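Local coordinates for protein pyrrolidone-carboxylate peptidase (Deinococcus radiodurans R1, PDB 5Z48) that removes N-terminal pyroglutamate (5-oxoproline) from peptides as a cysteine peptidase of family C15, probably working as a homotetramer in the cytoplasm, at residues B[6-12]-B[40-46]; B[83-88]-B[113-117]; B[172-176]-B[191-197]; B[93-97]-B[143-147]. One frame throughout, in Å; residues are numbered along the deposited sequence.

Contact 1. Residues B[6-12]-B[40-46]; sequences LLLTGFE and VHSALLP. With PCA (pyroglutamic acid), chain I.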
# COMPACT_ATOMS: atom_id res chain seq x y z
N LEU B 6 32.90 -7.58 -15.04
CA LEU B 6 31.56 -7.71 -14.46
C LEU B 6 30.56 -7.48 -15.59
O LEU B 6 30.59 -6.44 -16.27
CB LEU B 6 31.34 -6.72 -13.31
CG LEU B 6 29.93 -6.82 -12.69
CD1 LEU B 6 29.97 -6.74 -11.17
CD2 LEU B 6 29.04 -5.74 -13.20
N LEU B 7 29.72 -8.49 -15.86
CA LEU B 7 28.66 -8.34 -16.86
C LEU B 7 27.47 -7.65 -16.22
O LEU B 7 26.93 -8.16 -15.24
CB LEU B 7 28.25 -9.71 -17.41
CG LEU B 7 27.03 -9.72 -18.36
CD1 LEU B 7 27.34 -8.92 -19.61
CD2 LEU B 7 26.65 -11.18 -18.74
N LEU B 8 27.05 -6.51 -16.76
CA LEU B 8 25.93 -5.73 -16.23
C LEU B 8 24.85 -5.66 -17.30
O LEU B 8 25.13 -5.24 -18.41
CB LEU B 8 26.41 -4.32 -15.88
CG LEU B 8 25.32 -3.32 -15.48
CD1 LEU B 8 24.52 -3.80 -14.24
CD2 LEU B 8 25.94 -1.95 -15.21
N THR B 9 23.63 -6.13 -16.99
CA THR B 9 22.57 -6.03 -18.00
C THR B 9 21.40 -5.19 -17.48
O THR B 9 21.18 -5.08 -16.28
CB THR B 9 22.05 -7.42 -18.43
OG1 THR B 9 21.39 -8.08 -17.34
CG2 THR B 9 23.20 -8.30 -18.87
N GLY B 10 20.67 -4.59 -18.43
CA GLY B 10 19.40 -3.95 -18.15
C GLY B 10 18.40 -4.41 -19.21
O GLY B 10 18.75 -5.14 -20.13
N PHE B 11 17.15 -3.98 -19.03
CA PHE B 11 16.09 -4.34 -19.96
C PHE B 11 15.54 -3.12 -20.69
O PHE B 11 15.56 -2.00 -20.17
CB PHE B 11 14.89 -5.04 -19.23
CG PHE B 11 15.07 -6.49 -18.99
CD1 PHE B 11 14.87 -7.40 -20.01
CD2 PHE B 11 15.43 -6.97 -17.72
CE1 PHE B 11 15.00 -8.77 -19.80
CE2 PHE B 11 15.56 -8.36 -17.49
CZ PHE B 11 15.36 -9.26 -18.52
N GLU B 12 15.01 -3.35 -21.90
CA GLU B 12 14.27 -2.32 -22.69
C GLU B 12 12.95 -1.92 -22.02
O GLU B 12 12.44 -2.61 -21.13
CB GLU B 12 13.98 -2.85 -24.08
CG GLU B 12 15.22 -3.26 -24.84
CD GLU B 12 14.90 -3.86 -26.21
OE1 GLU B 12 13.71 -3.96 -26.60
OE2 GLU B 12 15.86 -4.29 -26.88
N VAL B 40 33.40 -3.03 -16.18
CA VAL B 40 31.99 -3.30 -16.43
C VAL B 40 31.76 -3.41 -17.93
O VAL B 40 32.22 -2.54 -18.69
CB VAL B 40 31.12 -2.18 -15.85
CG1 VAL B 40 29.61 -2.38 -16.26
CG2 VAL B 40 31.28 -2.10 -14.33
N HIS B 41 31.09 -4.47 -18.37
CA HIS B 41 30.62 -4.62 -19.75
C HIS B 41 29.11 -4.65 -19.69
O HIS B 41 28.54 -5.56 -19.08
CB HIS B 41 31.12 -5.94 -20.36
CG HIS B 41 30.59 -6.17 -21.74
ND1 HIS B 41 31.26 -5.74 -22.86
CD2 HIS B 41 29.44 -6.74 -22.17
CE1 HIS B 41 30.57 -6.08 -23.94
NE2 HIS B 41 29.44 -6.66 -23.54
N SER B 42 28.44 -3.68 -20.31
CA SER B 42 26.98 -3.63 -20.24
C SER B 42 26.33 -4.16 -21.52
O SER B 42 26.86 -4.04 -22.62
CB SER B 42 26.50 -2.20 -20.04
OG SER B 42 27.06 -1.66 -18.87
N ALA B 43 25.09 -4.65 -21.36
CA ALA B 43 24.24 -5.04 -22.48
C ALA B 43 22.78 -4.84 -22.13
O ALA B 43 22.38 -4.91 -20.96
CB ALA B 43 24.45 -6.51 -22.89
N LEU B 44 21.99 -4.54 -23.13
CA LEU B 44 20.55 -4.48 -22.95
C LEU B 44 19.91 -5.74 -23.48
O LEU B 44 20.30 -6.28 -24.51
CB LEU B 44 19.99 -3.26 -23.66
CG LEU B 44 20.48 -1.96 -23.05
CD1 LEU B 44 19.67 -0.84 -23.69
CD2 LEU B 44 20.38 -1.91 -21.51
N LEU B 45 18.93 -6.23 -22.72
CA LEU B 45 18.15 -7.40 -23.10
C LEU B 45 16.73 -7.02 -23.52
O LEU B 45 16.12 -6.09 -22.95
CB LEU B 45 18.07 -8.37 -21.92
CG LEU B 45 19.45 -8.84 -21.40
CD1 LEU B 45 19.30 -9.72 -20.15
CD2 LEU B 45 20.22 -9.64 -22.44
N PRO B 46 16.14 -7.75 -24.46
CA PRO B 46 14.73 -7.54 -24.78
C PRO B 46 13.84 -8.13 -23.70
O PRO B 46 14.21 -9.08 -23.00
CB PRO B 46 14.55 -8.28 -26.10
CG PRO B 46 15.54 -9.46 -25.95
CD PRO B 46 16.74 -8.85 -25.23
N PCA I . 11.01 -5.59 -15.32
CA PCA I . 10.20 -6.74 -15.72
CB PCA I . 10.69 -7.20 -17.10
CG PCA I . 11.71 -6.18 -17.60
CD PCA I . 11.89 -5.27 -16.41
OE PCA I . 12.71 -4.34 -16.42
C PCA I . 10.26 -7.82 -14.62
O PCA I . 10.19 -9.03 -14.87
OXT PCA I . 10.42 -7.49 -13.41
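Leu6 to Phe11 and Val40 to Leu45 run side by side as parallel strands of the central sheet. They belong to a beta-alpha-beta unit whose helix is 21-29. Six backbone bonds join them. His41 N donates to Leu6 O (2.9 Å), and His41 O takes Leu8 N (2.9 Å, 177° at the hydrogen). Ala43 N reaches Leu8 O and Ala43 O receives Gly10 N. Leu45 N then gives to Gly10 O (2.8 Å), and Leu45 O accepts Glu12 N. The ladder therefore uses Leu6, Leu8 and Gly10 on the first strand. Leu7 and Thr9 turn their backbone polar groups to strand 67-73. On the outer side of strand 40-45 Ser42 N meets His30 ND1. Ser42 OG meets Ala26 O. Phe11 N pairs with Ser22 OG. Leu7 CD1 comes to the edge of the His41 ring, 4.0 Å from His41 CD2. It arrives there because Leu7 CG is anti to the backbone N (chi1 173°). Leu8 CB packs on Val40 CG1. The Phe11 ring carries pyroglutamate CG over one face, 3.6 Å from Phe11 CG. At the edge of the same ring, Phe11 CE1 lies 3.3 Å from Pro46 O.

Contact 2. Residues B[83-88]-B[113-117]; sequences ERVGVG and AAYLA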
# COMPACT_ATOMS: atom_id res chain seq x y z
N GLU B 83 17.47 -9.79 -5.45
CA GLU B 83 16.66 -11.01 -5.49
C GLU B 83 17.41 -12.18 -4.88
O GLU B 83 18.54 -12.50 -5.29
CB GLU B 83 16.25 -11.35 -6.94
CG GLU B 83 15.35 -10.27 -7.53
CD GLU B 83 14.06 -10.03 -6.77
OE1 GLU B 83 13.65 -10.87 -5.92
OE2 GLU B 83 13.46 -8.93 -7.01
N ARG B 84 16.78 -12.86 -3.92
CA ARG B 84 17.42 -14.01 -3.32
C ARG B 84 17.36 -15.23 -4.20
O ARG B 84 18.25 -16.09 -4.10
CB ARG B 84 16.78 -14.31 -1.95
CG ARG B 84 17.56 -15.40 -1.17
CD ARG B 84 16.87 -15.80 0.15
NE ARG B 84 16.76 -14.68 1.10
CZ ARG B 84 17.66 -14.39 2.03
NH1 ARG B 84 18.81 -15.08 2.11
NH2 ARG B 84 17.41 -13.41 2.91
N VAL B 85 16.30 -15.38 -4.99
CA VAL B 85 16.02 -16.67 -5.63
C VAL B 85 15.37 -16.46 -6.99
O VAL B 85 14.48 -15.63 -7.17
CB VAL B 85 15.17 -17.55 -4.68
CG1 VAL B 85 13.85 -16.86 -4.36
CG2 VAL B 85 14.97 -18.94 -5.27
N GLY B 86 15.84 -17.25 -7.96
CA GLY B 86 15.20 -17.34 -9.27
C GLY B 86 14.46 -18.67 -9.35
O GLY B 86 15.03 -19.72 -9.11
N VAL B 87 13.17 -18.60 -9.68
CA VAL B 87 12.29 -19.78 -9.69
C VAL B 87 12.07 -20.25 -11.12
O VAL B 87 11.92 -19.44 -12.04
CB VAL B 87 10.95 -19.43 -9.01
CG1 VAL B 87 9.95 -20.57 -9.14
CG2 VAL B 87 11.17 -19.07 -7.54
N GLY B 88 12.08 -21.57 -11.31
CA GLY B 88 12.03 -22.18 -12.65
C GLY B 88 10.64 -22.23 -13.25
O GLY B 88 10.23 -23.27 -13.79
N ALA B 113 13.99 -26.75 -9.21
CA ALA B 113 12.87 -25.83 -9.05
C ALA B 113 13.32 -24.38 -8.94
O ALA B 113 12.56 -23.46 -9.31
CB ALA B 113 12.07 -26.22 -7.81
N ALA B 114 14.51 -24.13 -8.40
CA ALA B 114 15.00 -22.78 -8.22
C ALA B 114 16.52 -22.80 -8.11
O ALA B 114 17.14 -23.84 -7.86
CB ALA B 114 14.41 -22.15 -6.97
N TYR B 115 17.12 -21.60 -8.27
CA TYR B 115 18.52 -21.35 -7.94
C TYR B 115 18.60 -20.16 -6.99
O TYR B 115 17.97 -19.13 -7.24
CB TYR B 115 19.34 -21.05 -9.22
CG TYR B 115 19.65 -22.25 -10.05
CD1 TYR B 115 18.78 -22.70 -11.07
CD2 TYR B 115 20.83 -22.95 -9.86
CE1 TYR B 115 19.10 -23.79 -11.85
CE2 TYR B 115 21.16 -24.05 -10.64
CZ TYR B 115 20.29 -24.48 -11.64
OH TYR B 115 20.64 -25.57 -12.38
N LEU B 116 19.36 -20.30 -5.90
CA LEU B 116 19.67 -19.12 -5.09
C LEU B 116 20.70 -18.24 -5.79
O LEU B 116 21.70 -18.73 -6.34
CB LEU B 116 20.17 -19.54 -3.70
CG LEU B 116 19.20 -20.40 -2.88
CD1 LEU B 116 19.90 -20.72 -1.55
CD2 LEU B 116 17.92 -19.61 -2.70
N ALA B 117 20.49 -16.92 -5.72
CA ALA B 117 21.51 -16.00 -6.21
C ALA B 117 22.80 -16.21 -5.43
O ALA B 117 22.78 -16.53 -4.23
CB ALA B 117 21.02 -14.55 -6.02
O HOH W 1 20.60 -16.09 -2.45
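Tyr115 pairs with Gly86, but its ring leads away from segment 83-88 to meet Tyr151 edge-to-face, with OH bonded to His155 ND1. The two segments form a short antiparallel ladder in the mixed sheet. Gly86 and Tyr115 are its hydrogen-bonded pair: Gly86 N to Tyr115 O and Tyr115 N to Gly86 O, both 2.9 Å. The carbonyls at the two ends are approached off their planes. Ala117 N comes to Arg84 O at 2.9 Å from 42° above the carbonyl plane. Gly88 N reaches Ala113 O at 2.8 Å, tilted by 34°. A water donates to both Arg84 O and Ala117 O, so Arg84 O accepts two bonds. Glu83, an active-site residue by similarity, brings its backbone O within 3.3 Å of Ala117 CB. Its carboxylate leads the other way: OE2 meets His171 ND1 and Arg77, and OE1 meets Ser138 OG. The Arg84 guanidinium is held by Asn139 and by Asp104 of a second subunit. On the face carrying Val85, Ala114 and Leu116, Val85 CG2 is anti to the backbone N. Val85 CG2 lies 3.7 Å from Ala114 CB, while Val85 CB rests 4.0 Å from Leu116 CD2.

Contact 3. Residues B[172-176]-B[191-197]; sequences VPANA and YLPQSEI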
# COMPACT_ATOMS: atom_id res chain seq x y z
N VAL B 172 15.13 -2.29 -9.63
CA VAL B 172 15.18 -0.87 -9.29
C VAL B 172 13.79 -0.26 -9.36
O VAL B 172 12.96 -0.69 -10.16
CB VAL B 172 16.17 -0.11 -10.20
CG1 VAL B 172 17.57 -0.78 -10.17
CG2 VAL B 172 15.66 0.01 -11.65
N PRO B 173 13.52 0.77 -8.56
CA PRO B 173 12.24 1.48 -8.69
C PRO B 173 12.07 2.18 -10.03
O PRO B 173 13.02 2.38 -10.80
CB PRO B 173 12.33 2.55 -7.57
CG PRO B 173 13.20 1.91 -6.51
CD PRO B 173 14.29 1.19 -7.37
N ALA B 174 10.84 2.68 -10.24
CA ALA B 174 10.59 3.64 -11.32
C ALA B 174 11.54 4.82 -11.20
O ALA B 174 11.88 5.23 -10.10
CB ALA B 174 9.14 4.15 -11.21
N ASN B 175 11.96 5.37 -12.34
CA ASN B 175 12.55 6.70 -12.33
C ASN B 175 11.46 7.73 -12.60
O ASN B 175 10.26 7.40 -12.65
CB ASN B 175 13.71 6.78 -13.33
CG ASN B 175 13.25 6.55 -14.79
OD1 ASN B 175 12.07 6.51 -15.10
ND2 ASN B 175 14.24 6.38 -15.69
N ALA B 176 11.83 9.02 -12.76
CA ALA B 176 10.81 10.04 -12.96
C ALA B 176 10.01 9.78 -14.22
O ALA B 176 8.78 9.97 -14.24
CB ALA B 176 11.44 11.44 -13.01
N TYR B 191 9.21 6.49 -6.74
CA TYR B 191 10.20 6.63 -7.79
C TYR B 191 11.50 7.16 -7.20
O TYR B 191 11.54 7.59 -6.05
CB TYR B 191 9.70 7.56 -8.92
CG TYR B 191 9.81 9.04 -8.58
CD1 TYR B 191 8.87 9.67 -7.75
CD2 TYR B 191 10.86 9.80 -9.09
CE1 TYR B 191 8.98 11.02 -7.44
CE2 TYR B 191 10.99 11.16 -8.77
CZ TYR B 191 10.06 11.76 -7.96
OH TYR B 191 10.23 13.09 -7.67
N LEU B 192 12.56 7.09 -7.99
CA LEU B 192 13.85 7.70 -7.62
C LEU B 192 14.38 8.41 -8.85
O LEU B 192 14.18 7.93 -9.96
CB LEU B 192 14.89 6.65 -7.18
CG LEU B 192 14.47 5.96 -5.91
CD1 LEU B 192 15.45 4.83 -5.68
CD2 LEU B 192 14.46 6.94 -4.75
N PRO B 193 15.05 9.55 -8.69
CA PRO B 193 15.73 10.13 -9.86
C PRO B 193 16.69 9.11 -10.45
O PRO B 193 17.30 8.31 -9.72
CB PRO B 193 16.50 11.33 -9.29
CG PRO B 193 15.69 11.68 -8.00
CD PRO B 193 15.33 10.32 -7.47
N GLN B 194 16.86 9.17 -11.78
CA GLN B 194 17.74 8.20 -12.42
C GLN B 194 19.15 8.21 -11.81
O GLN B 194 19.79 7.16 -11.70
CB GLN B 194 17.80 8.44 -13.93
CG GLN B 194 18.70 7.43 -14.63
CD GLN B 194 18.11 6.02 -14.55
OE1 GLN B 194 16.93 5.83 -14.83
NE2 GLN B 194 18.94 5.04 -14.16
N SER B 195 19.65 9.39 -11.41
CA SER B 195 21.02 9.43 -10.88
C SER B 195 21.15 8.64 -9.58
O SER B 195 22.21 8.05 -9.33
CB SER B 195 21.48 10.86 -10.65
OG SER B 195 20.60 11.62 -9.82
N GLU B 196 20.10 8.59 -8.77
CA GLU B 196 20.12 7.74 -7.57
C GLU B 196 20.12 6.26 -7.93
O GLU B 196 20.84 5.47 -7.31
CB GLU B 196 18.92 8.13 -6.70
CG GLU B 196 18.70 7.20 -5.46
CD GLU B 196 19.63 7.49 -4.29
OE1 GLU B 196 20.61 8.27 -4.45
OE2 GLU B 196 19.35 7.01 -3.15
N ILE B 197 19.30 5.87 -8.90
CA ILE B 197 19.25 4.47 -9.36
C ILE B 197 20.60 4.04 -9.91
O ILE B 197 21.13 2.98 -9.54
CB ILE B 197 18.13 4.30 -10.40
CG1 ILE B 197 16.76 4.54 -9.74
CG2 ILE B 197 18.17 2.90 -11.02
CD1 ILE B 197 15.59 4.65 -10.75
O HOH W 2 14.60 10.35 -13.18
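Asn175 packs against Leu192, Gln194 and Ile197, joining the loop after strand 167-172 to the start of helix 194-211. Its CB lies 3.6 Å from Leu192 O and 3.8 Å from Ile197 CD1. Chi1 of 62° sets CG between the backbone N and the carbonyl carbon, which turns the amide toward Gln194. Asn175 ND2 then donates to Gln194 OE1 at 2.9 Å. The bond is fairly straight, 160° at the hydrogen, and lies in the Gln194 carbonyl plane, although the two amide planes stand 90° apart. ND2 also bonds Asp19 OD2. OD1 takes Val178 N, so Asn175 is a side-chain N-cap of helix 176-180. With both ends of the amide engaged, its rotation is fixed. Gln194 is secured as well, since its NE2 bonds Pro21 O and Thr198 OG1. The backbones are tied by Leu192 N to Ala174 O, 2.9 Å. A water accepts from both Ala176 N and Gln194 N, in the first turns of helices 176-180 and 194-211. Besides these polar links, Ile197 CG2 packs on Val172 CB at 3.7 Å, and Pro173 CG meets Leu192 CD1 at 3.8 Å. The contact thus sits between the end of strand 167-172 and helices 176-180 and 194-211. Helix 21-29 covers Gln194 and Ile197, and a third subunit packs on Tyr191 and Leu192.

Contact 4. Residues B[93-97]-B[143-147]; sequences QIPDN and LYVCN. With PCA (pyroglutamic acid), chain I.
The pyroglutamate pocket is bordered here by Tyr144, which reaches from the start of helix 145-159 to Pro95 in the loop after strand 80-90. Tyr144 OH donates to Pro95 O at 2.7 Å, coming from 35° above the carbonyl plane. Tyr144 CG is anti to the backbone N (chi1 -168°), which extends the ring toward this loop. Ile94 crosses the end of the ring at about a right angle. Ile94 CG1 lies 3.8 Å from Tyr144 CZ, and Ile94 CD1 is 3.7 Å from Tyr144 OH. Ile94 O is buried without a hydrogen-bond partner, and its nearest neighbour across the contact is Tyr144 CE1 at 3.3 Å. Val145 CG2 sits over the centre of one ring face. Tyr144 also meets Phe92 edge-to-face, so the ring is held on several sides. At the other end of the ring, ligand O lies near its plane, 3.2 Å from Tyr144 CD2. Cys146 N donates to that same ligand O at 3.0 Å, with 162° at the hydrogen. Cys146 is the probable nucleophile by similarity. The bond places one carboxylate oxygen of pyroglutamate at the N-terminal end of the helix. The backbone N-H and the helix dipole would both be expected to stabilise negative charge there. This is consistent with Cys146 N contributing to an oxyanion hole during peptide cleavage.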
# COMPACT_ATOMS: atom_id res chain seq x y z
N GLN B 93 1.77 -12.05 -15.73
CA GLN B 93 0.56 -11.30 -15.43
C GLN B 93 0.21 -10.30 -16.53
O GLN B 93 -0.96 -9.93 -16.65
CB GLN B 93 0.72 -10.55 -14.11
CG GLN B 93 1.06 -11.50 -12.97
CD GLN B 93 -0.12 -12.34 -12.55
OE1 GLN B 93 -1.26 -11.86 -12.48
NE2 GLN B 93 0.13 -13.62 -12.30
N ILE B 94 1.20 -9.83 -17.30
CA ILE B 94 1.03 -9.00 -18.49
C ILE B 94 1.82 -9.64 -19.61
O ILE B 94 2.76 -10.42 -19.35
CB ILE B 94 1.53 -7.54 -18.26
CG1 ILE B 94 2.98 -7.56 -17.73
CG2 ILE B 94 0.62 -6.80 -17.29
CD1 ILE B 94 3.64 -6.16 -17.80
N PRO B 95 1.48 -9.35 -20.86
CA PRO B 95 2.25 -9.93 -21.97
C PRO B 95 3.66 -9.36 -21.99
O PRO B 95 3.94 -8.27 -21.48
CB PRO B 95 1.46 -9.55 -23.23
CG PRO B 95 0.45 -8.51 -22.76
CD PRO B 95 0.24 -8.68 -21.31
N ASP B 96 4.56 -10.14 -22.59
CA ASP B 96 5.90 -9.64 -22.85
C ASP B 96 5.84 -8.79 -24.12
O ASP B 96 4.77 -8.55 -24.69
CB ASP B 96 6.89 -10.81 -22.91
CG ASP B 96 6.64 -11.78 -24.11
OD1 ASP B 96 6.07 -11.37 -25.16
OD2 ASP B 96 7.09 -12.96 -24.02
N ASN B 97 6.99 -8.33 -24.61
CA ASN B 97 7.02 -7.40 -25.74
C ASN B 97 6.76 -8.07 -27.09
O ASN B 97 6.62 -7.36 -28.11
CB ASN B 97 8.36 -6.66 -25.77
CG ASN B 97 8.37 -5.47 -24.83
OD1 ASN B 97 7.33 -5.09 -24.28
ND2 ASN B 97 9.53 -4.85 -24.68
N LEU B 143 7.51 -13.85 -11.68
CA LEU B 143 7.71 -14.97 -12.61
C LEU B 143 7.68 -14.47 -14.07
O LEU B 143 7.33 -15.21 -14.98
CB LEU B 143 6.70 -16.09 -12.35
CG LEU B 143 6.86 -16.69 -10.93
CD1 LEU B 143 5.80 -17.77 -10.79
CD2 LEU B 143 8.24 -17.31 -10.68
N TYR B 144 8.07 -13.20 -14.28
CA TYR B 144 8.11 -12.57 -15.60
C TYR B 144 9.54 -12.65 -16.13
O TYR B 144 10.26 -13.58 -15.80
CB TYR B 144 7.56 -11.15 -15.46
CG TYR B 144 7.20 -10.32 -16.71
CD1 TYR B 144 6.38 -10.79 -17.75
CD2 TYR B 144 7.63 -9.01 -16.77
CE1 TYR B 144 6.03 -9.96 -18.83
CE2 TYR B 144 7.29 -8.18 -17.85
CZ TYR B 144 6.48 -8.65 -18.86
OH TYR B 144 6.14 -7.81 -19.91
N VAL B 145 9.96 -11.70 -16.96
CA VAL B 145 11.21 -11.92 -17.71
C VAL B 145 12.44 -11.70 -16.82
O VAL B 145 13.47 -12.36 -17.04
CB VAL B 145 11.24 -11.04 -18.99
CG1 VAL B 145 12.41 -11.45 -19.92
CG2 VAL B 145 9.95 -11.19 -19.82
N CYS B 146 12.37 -10.82 -15.79
CA CYS B 146 13.52 -10.65 -14.89
C CYS B 146 13.81 -11.94 -14.13
O CYS B 146 14.95 -12.39 -14.05
CB CYS B 146 13.25 -9.52 -13.89
SG CYS B 146 13.20 -7.87 -14.72
N ASN B 147 12.78 -12.55 -13.54
CA ASN B 147 13.01 -13.85 -12.92
C ASN B 147 13.56 -14.86 -13.91
O ASN B 147 14.47 -15.64 -13.57
CB ASN B 147 11.69 -14.36 -12.37
CG ASN B 147 11.83 -15.77 -11.79
OD1 ASN B 147 12.34 -15.92 -10.66
ND2 ASN B 147 11.42 -16.77 -12.55
N PCA I . 11.01 -5.59 -15.32
CA PCA I . 10.20 -6.74 -15.72
CB PCA I . 10.69 -7.20 -17.10
CG PCA I . 11.71 -6.18 -17.60
CD PCA I . 11.89 -5.27 -16.41
OE PCA I . 12.71 -4.34 -16.42
C PCA I . 10.26 -7.82 -14.62
O PCA I . 10.19 -9.03 -14.87
OXT PCA I . 10.42 -7.49 -13.41

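Contacts 1 and 4 meet at the ligand. Phe11 CE2 is 3.7 Å from Cys146 SG, and Phe11 CE1 is 3.7 Å from Val145 CG1; both contacts touch pyroglutamate. Contact 2 touches contact 4 through Val87 O and Asn147 ND2, 2.8 Å apart, a probable hydrogen bond. Contact 2 also supplies Glu83, the presumed partner of His171 in a Cys-His-Glu triad with Cys146. Contact 3 touches none of the others, with nearest atoms about 7 to 8 Å away. It begins right after His171, and the Val172 side chain is about 7 Å from the ligand. Contacts 1 and 2 share the mixed sheet, with centres about 20 Å apart.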